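Local structure of processed glycerol phosphate lipoteichoic acid synthase 2 (Bacillus subtilis, 2W8D) at residues F70-F75 with D334-E339; V290-H295 with V311-T316. The protein is a sulfatase-family domain of the alkaline phosphatase clan, an alpha/beta fold built around a central mixed sheet, modelled here with a bound magnesium ion. All blocks are in the same frame, centred on the assembly; numbering follows the deposited sequence.

Interaction 1 of 2, residues F70-F75 with D334-E339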
loop_
_atom_site.group_PDB
_atom_site.type_symbol
_atom_site.label_atom_id
_atom_site.label_comp_id
_atom_site.label_asym_id
_atom_site.label_seq_id
_atom_site.Cartn_x
_atom_site.Cartn_y
_atom_site.Cartn_z
ATOM N N PHE A 70 -11.545 -8.695 -4.629
ATOM C CA PHE A 70 -11.188 -8.862 -3.227
ATOM C C PHE A 70 -11.154 -7.481 -2.650
ATOM O O PHE A 70 -10.449 -6.610 -3.170
ATOM C CB PHE A 70 -9.782 -9.405 -3.010
ATOM C CG PHE A 70 -9.564 -10.841 -3.428
ATOM C CD1 PHE A 70 -9.827 -11.879 -2.558
ATOM C CD2 PHE A 70 -8.973 -11.136 -4.646
ATOM C CE1 PHE A 70 -9.571 -13.178 -2.919
ATOM C CE2 PHE A 70 -8.704 -12.432 -5.012
ATOM C CZ PHE A 70 -9.003 -13.454 -4.153
ATOM N N TYR A 71 -11.906 -7.274 -1.579
ATOM C CA TYR A 71 -11.816 -6.038 -0.825
ATOM C C TYR A 71 -11.558 -6.399 0.643
ATOM O O TYR A 71 -12.184 -7.320 1.164
ATOM C CB TYR A 71 -13.104 -5.217 -0.971
ATOM C CG TYR A 71 -13.123 -3.995 -0.067
ATOM C CD1 TYR A 71 -12.158 -2.996 -0.219
ATOM C CD2 TYR A 71 -14.074 -3.855 0.946
ATOM C CE1 TYR A 71 -12.150 -1.885 0.596
ATOM C CE2 TYR A 71 -14.070 -2.733 1.803
ATOM C CZ TYR A 71 -13.098 -1.763 1.611
ATOM O OH TYR A 71 -13.038 -0.649 2.417
ATOM N N PHE A 72 -10.617 -5.689 1.269
ATOM C CA PHE A 72 -10.200 -5.916 2.644
ATOM C C PHE A 72 -10.525 -4.662 3.461
ATOM O O PHE A 72 -9.907 -3.606 3.254
ATOM C CB PHE A 72 -8.684 -6.204 2.715
ATOM C CG PHE A 72 -8.213 -7.300 1.768
ATOM C CD1 PHE A 72 -8.003 -8.598 2.224
ATOM C CD2 PHE A 72 -7.974 -7.028 0.431
ATOM C CE1 PHE A 72 -7.571 -9.601 1.358
ATOM C CE2 PHE A 72 -7.540 -8.030 -0.437
ATOM C CZ PHE A 72 -7.341 -9.316 0.034
ATOM N N ASP A 73 -11.484 -4.793 4.393
ATOM C CA ASP A 73 -11.992 -3.676 5.193
ATOM C C ASP A 73 -11.343 -3.530 6.598
ATOM O O ASP A 73 -11.650 -2.592 7.365
ATOM C CB ASP A 73 -13.525 -3.762 5.281
ATOM C CG ASP A 73 -14.000 -5.002 6.019
ATOM O OD1 ASP A 73 -13.392 -6.079 5.920
ATOM O OD2 ASP A 73 -15.003 -4.916 6.715
ATOM N N ASN A 74 -10.459 -4.460 6.929
ATOM C CA ASN A 74 -9.632 -4.345 8.115
ATOM C C ASN A 74 -8.123 -4.378 7.780
ATOM O O ASN A 74 -7.344 -5.109 8.375
ATOM C CB ASN A 74 -10.006 -5.425 9.105
ATOM C CG ASN A 74 -11.386 -5.255 9.645
ATOM O OD1 ASN A 74 -11.791 -4.152 10.031
ATOM N ND2 ASN A 74 -12.119 -6.342 9.706
ATOM N N PHE A 75 -7.737 -3.559 6.816
ATOM C CA PHE A 75 -6.368 -3.488 6.348
ATOM C C PHE A 75 -5.802 -2.131 6.782
ATOM O O PHE A 75 -6.448 -1.120 6.623
ATOM C CB PHE A 75 -6.337 -3.673 4.821
ATOM C CG PHE A 75 -5.003 -3.421 4.208
ATOM C CD1 PHE A 75 -4.028 -4.414 4.189
ATOM C CD2 PHE A 75 -4.718 -2.197 3.644
ATOM C CE1 PHE A 75 -2.782 -4.183 3.621
ATOM C CE2 PHE A 75 -3.466 -1.940 3.073
ATOM C CZ PHE A 75 -2.508 -2.917 3.060
ATOM N N ASP A 334 0.841 -13.732 3.986
ATOM C CA ASP A 334 -0.194 -13.849 2.955
ATOM C C ASP A 334 -1.585 -13.794 3.589
ATOM O O ASP A 334 -1.940 -14.641 4.407
ATOM C CB ASP A 334 0.010 -15.165 2.193
ATOM C CG ASP A 334 -1.103 -15.474 1.182
ATOM O OD1 ASP A 334 -2.006 -14.663 0.927
ATOM O OD2 ASP A 334 -1.082 -16.573 0.628
ATOM N N ILE A 335 -2.367 -12.798 3.199
ATOM C CA ILE A 335 -3.698 -12.614 3.757
ATOM C C ILE A 335 -4.615 -13.775 3.416
ATOM O O ILE A 335 -5.462 -14.145 4.217
ATOM C CB ILE A 335 -4.330 -11.242 3.342
ATOM C CG1 ILE A 335 -3.331 -10.116 3.574
ATOM C CG2 ILE A 335 -5.596 -10.936 4.166
ATOM C CD1 ILE A 335 -3.691 -8.785 2.899
ATOM N N LEU A 336 -4.429 -14.384 2.244
ATOM C CA LEU A 336 -5.321 -15.486 1.839
ATOM C C LEU A 336 -4.950 -16.807 2.491
ATOM O O LEU A 336 -5.675 -17.769 2.356
ATOM C CB LEU A 336 -5.389 -15.627 0.304
ATOM C CG LEU A 336 -5.842 -14.317 -0.351
ATOM C CD1 LEU A 336 -5.863 -14.408 -1.880
ATOM C CD2 LEU A 336 -7.206 -13.877 0.232
ATOM N N SER A 337 -3.825 -16.850 3.196
ATOM C CA SER A 337 -3.397 -18.062 3.890
ATOM C C SER A 337 -4.296 -18.411 5.073
ATOM O O SER A 337 -4.707 -17.519 5.833
ATOM C CB SER A 337 -1.967 -17.907 4.392
ATOM O OG SER A 337 -1.611 -18.995 5.224
ATOM N N LYS A 338 -4.575 -19.706 5.247
ATOM C CA LYS A 338 -5.349 -20.163 6.407
ATOM C C LYS A 338 -4.713 -19.742 7.741
ATOM O O LYS A 338 -5.422 -19.357 8.669
ATOM C CB LYS A 338 -5.570 -21.685 6.381
ATOM C CG LYS A 338 -6.837 -22.153 5.660
ATOM C CD LYS A 338 -6.559 -22.406 4.169
ATOM C CE LYS A 338 -7.526 -23.431 3.521
ATOM N NZ LYS A 338 -8.804 -22.812 3.063
ATOM N N GLU A 339 -3.384 -19.819 7.811
ATOM C CA GLU A 339 -2.614 -19.552 9.021
ATOM C C GLU A 339 -2.314 -18.061 9.226
ATOM O O GLU A 339 -1.600 -17.705 10.173
ATOM C CB GLU A 339 -1.272 -20.309 8.976
ATOM C CG GLU A 339 -1.273 -21.706 8.231
ATOM C CD GLU A 339 0.144 -22.329 8.068
ATOM O OE1 GLU A 339 0.246 -23.507 7.637
ATOM O OE2 GLU A 339 1.153 -21.657 8.385
#
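Ile335 and Leu336, the two middle residues of a type I beta turn from Asp334 to Ser337, press their methyl groups against the rings of Phe72 and Phe70 on strand 70-76, part of the central mixed sheet of this alpha/beta fold. The tight part is wholly apolar and buried. Ile335 turns its CG2 branch to Phe72: with chi1 at -48° CG1 lies beside the backbone N, and CG2, opposite that N, comes obliquely to 3.7 Å from Phe72 CE1. Leu336 meets Phe70 from the opposing direction, CD1 lying 4.0 Å from Phe70 CZ. Its other methyl, CD2, sits near the plane of the Phe72 ring, 4.4 Å from Phe72 CE1 at the edge, so Leu336 touches both rings. Val304 of strand 303-304 packs on both phenylalanines as well.

The turn is braced from within. Asp334 OD1 accepts from Leu336 N at 2.8 Å, met from above the carboxylate plane, which makes an Asx turn; Asp334 OD2 is hydrogen-bonded to His319 ND1. Beyond Ser337 the chain runs away from strand 70-76, and Lys338 and Glu339 are exposed to solvent. The buried Ser337 opens an ST turn, its OG accepting from Glu339 N at 3.2 Å.

Interaction 2 of 2, residues V290-H295 with V311-T316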
loop_
_atom_site.group_PDB
_atom_site.type_symbol
_atom_site.label_atom_id
_atom_site.label_comp_id
_atom_site.label_asym_id
_atom_site.label_seq_id
_atom_site.Cartn_x
_atom_site.Cartn_y
_atom_site.Cartn_z
ATOM N N VAL A 290 -6.958 1.680 5.809
ATOM C CA VAL A 290 -6.937 2.111 4.406
ATOM C C VAL A 290 -7.458 0.986 3.487
ATOM O O VAL A 290 -7.260 -0.205 3.766
ATOM C CB VAL A 290 -5.538 2.596 3.932
ATOM C CG1 VAL A 290 -5.030 3.765 4.834
ATOM C CG2 VAL A 290 -4.546 1.468 3.959
ATOM N N PRO A 291 -8.141 1.365 2.398
ATOM C CA PRO A 291 -8.707 0.315 1.556
ATOM C C PRO A 291 -7.623 -0.430 0.788
ATOM O O PRO A 291 -6.564 0.140 0.519
ATOM C CB PRO A 291 -9.648 1.058 0.601
ATOM C CG PRO A 291 -9.185 2.493 0.604
ATOM C CD PRO A 291 -8.368 2.725 1.885
ATOM N N LEU A 292 -7.875 -1.714 0.528
ATOM C CA LEU A 292 -7.026 -2.541 -0.287
ATOM C C LEU A 292 -7.965 -3.286 -1.207
ATOM O O LEU A 292 -8.906 -3.906 -0.733
ATOM C CB LEU A 292 -6.221 -3.530 0.553
ATOM C CG LEU A 292 -5.499 -4.578 -0.320
ATOM C CD1 LEU A 292 -4.386 -3.998 -1.259
ATOM C CD2 LEU A 292 -4.903 -5.698 0.537
ATOM N N PHE A 293 -7.723 -3.193 -2.506
ATOM C CA PHE A 293 -8.527 -3.895 -3.519
ATOM C C PHE A 293 -7.564 -4.760 -4.331
ATOM O O PHE A 293 -6.467 -4.303 -4.646
ATOM C CB PHE A 293 -9.190 -2.901 -4.494
ATOM C CG PHE A 293 -10.201 -2.006 -3.866
ATOM C CD1 PHE A 293 -11.528 -2.378 -3.819
ATOM C CD2 PHE A 293 -9.831 -0.774 -3.320
ATOM C CE1 PHE A 293 -12.493 -1.542 -3.223
ATOM C CE2 PHE A 293 -10.786 0.056 -2.754
ATOM C CZ PHE A 293 -12.127 -0.340 -2.707
ATOM N N ILE A 294 -7.947 -6.003 -4.622
ATOM C CA ILE A 294 -7.188 -6.844 -5.532
ATOM C C ILE A 294 -8.173 -7.463 -6.535
ATOM O O ILE A 294 -9.047 -8.244 -6.146
ATOM C CB ILE A 294 -6.448 -8.012 -4.820
ATOM C CG1 ILE A 294 -5.415 -7.523 -3.821
ATOM C CG2 ILE A 294 -5.770 -8.895 -5.823
ATOM C CD1 ILE A 294 -4.865 -8.643 -2.990
ATOM N N HIS A 295 -8.037 -7.100 -7.803
ATOM C CA HIS A 295 -8.772 -7.784 -8.845
ATOM C C HIS A 295 -7.768 -8.584 -9.644
ATOM O O HIS A 295 -6.930 -8.035 -10.340
ATOM C CB HIS A 295 -9.561 -6.821 -9.727
ATOM C CG HIS A 295 -10.425 -7.520 -10.736
ATOM N ND1 HIS A 295 -9.961 -7.909 -11.971
ATOM C CD2 HIS A 295 -11.713 -7.945 -10.670
ATOM C CE1 HIS A 295 -10.919 -8.541 -12.629
ATOM N NE2 HIS A 295 -11.994 -8.574 -11.860
ATOM N N VAL A 311 2.617 -4.861 5.048
ATOM C CA VAL A 311 3.687 -5.855 4.802
ATOM C C VAL A 311 3.110 -7.200 4.311
ATOM O O VAL A 311 3.844 -8.073 3.810
ATOM C CB VAL A 311 4.607 -6.087 6.050
ATOM C CG1 VAL A 311 5.484 -4.829 6.381
ATOM C CG2 VAL A 311 3.805 -6.528 7.246
ATOM N N ASP A 312 1.793 -7.359 4.453
ATOM C CA ASP A 312 1.126 -8.567 3.996
ATOM C C ASP A 312 0.816 -8.578 2.493
ATOM O O ASP A 312 0.545 -9.635 1.949
ATOM C CB ASP A 312 -0.175 -8.806 4.773
ATOM C CG ASP A 312 0.024 -8.853 6.282
ATOM O OD1 ASP A 312 1.118 -9.210 6.752
ATOM O OD2 ASP A 312 -0.950 -8.590 7.002
ATOM N N VAL A 313 0.844 -7.427 1.826
ATOM C CA VAL A 313 0.455 -7.376 0.406
ATOM C C VAL A 313 1.358 -8.194 -0.529
ATOM O O VAL A 313 0.862 -8.972 -1.356
ATOM C CB VAL A 313 0.284 -5.924 -0.123
ATOM C CG1 VAL A 313 -0.286 -5.904 -1.564
ATOM C CG2 VAL A 313 -0.644 -5.157 0.756
ATOM N N ALA A 314 2.662 -8.044 -0.380
ATOM C CA ALA A 314 3.628 -8.635 -1.316
ATOM C C ALA A 314 3.528 -10.160 -1.407
ATOM O O ALA A 314 3.514 -10.686 -2.516
ATOM C CB ALA A 314 5.087 -8.191 -0.996
ATOM N N PRO A 315 3.465 -10.866 -0.240
ATOM C CA PRO A 315 3.237 -12.333 -0.271
ATOM C C PRO A 315 1.854 -12.763 -0.739
ATOM O O PRO A 315 1.699 -13.874 -1.235
ATOM C CB PRO A 315 3.431 -12.763 1.182
ATOM C CG PRO A 315 3.486 -11.453 2.007
ATOM C CD PRO A 315 3.988 -10.423 1.074
ATOM N N THR A 316 0.841 -11.923 -0.575
ATOM C CA THR A 316 -0.475 -12.276 -1.061
ATOM C C THR A 316 -0.349 -12.371 -2.589
ATOM O O THR A 316 -0.728 -13.381 -3.206
ATOM C CB THR A 316 -1.541 -11.208 -0.611
ATOM O OG1 THR A 316 -1.465 -10.991 0.816
ATOM C CG2 THR A 316 -2.922 -11.631 -0.974
#
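Leu292 and Ile294 of strand 292-296 face Val313 and Thr316 on the first turn of helix 313-320, a helix-on-sheet contact within the alpha/beta fold. The segment begins as a loop: Val290 and Pro291 bring the chain into the sheet through backbone hydrogen bonds with Phe75 and Gly257 respectively, and the strand proper starts at Leu292. Here the side chain extends with CG opposite the backbone N (chi1 170°), and CD2 comes to 4.3 Å from Val313 CG2, methyl against methyl. Val254 of the adjoining strand 251-257 touches both Leu292 and Val313.

The alternation of the strand then turns Phe293 to the other face of the sheet, where it packs on Leu60, Leu63 and Ala64 of helix 58-65; helices thus cover both faces at this point. Ile294 returns to the side of helix 313-320. Its CD1 stops 4.1 Å from Thr316 CG2, the two side chains running at a slant to each other. Last comes His295, its ring stacked with Tyr248 and its NE2 hydrogen-bonded to Glu68 OE1.

The contact between the segments is purely aliphatic and buried; no hydrogen bond crosses it. The polar half of Thr316 is dealt with on its own side. At chi1 -52° OG1 lies beside the backbone N, which leaves CG2 to meet the sheet while OG1 turns back along the chain. Ile335 N, from the turn at 334-337, donates to this hydroxyl. The hydroxyl itself donates to the carbonyl four residues earlier: Thr316 OG1 is 2.7 Å from Asp312 O, tilted 35° from the carbonyl plane.

In the fold
From the N terminus, after strand 33-39 and helix 58-65 the chain enters strand 70-76, runs through most of the fold to strand 292-296, passes the short strands 303-304 and 308-309, and enters helix 313-320 before arriving at the 334-337 turn. Interaction 2 closes a short loop, 290-295 to 311-316, nested inside the long one closed by interaction 1. Strands 70-76 and 292-296 are antiparallel neighbours in the central sheet, joined by backbone bonds such as Ile294 N to Phe70 O (3.0 Å), and the two contact centres lie about 8 Å apart. Together they fasten the helix and the turn that follows it to adjacent strands of one sheet.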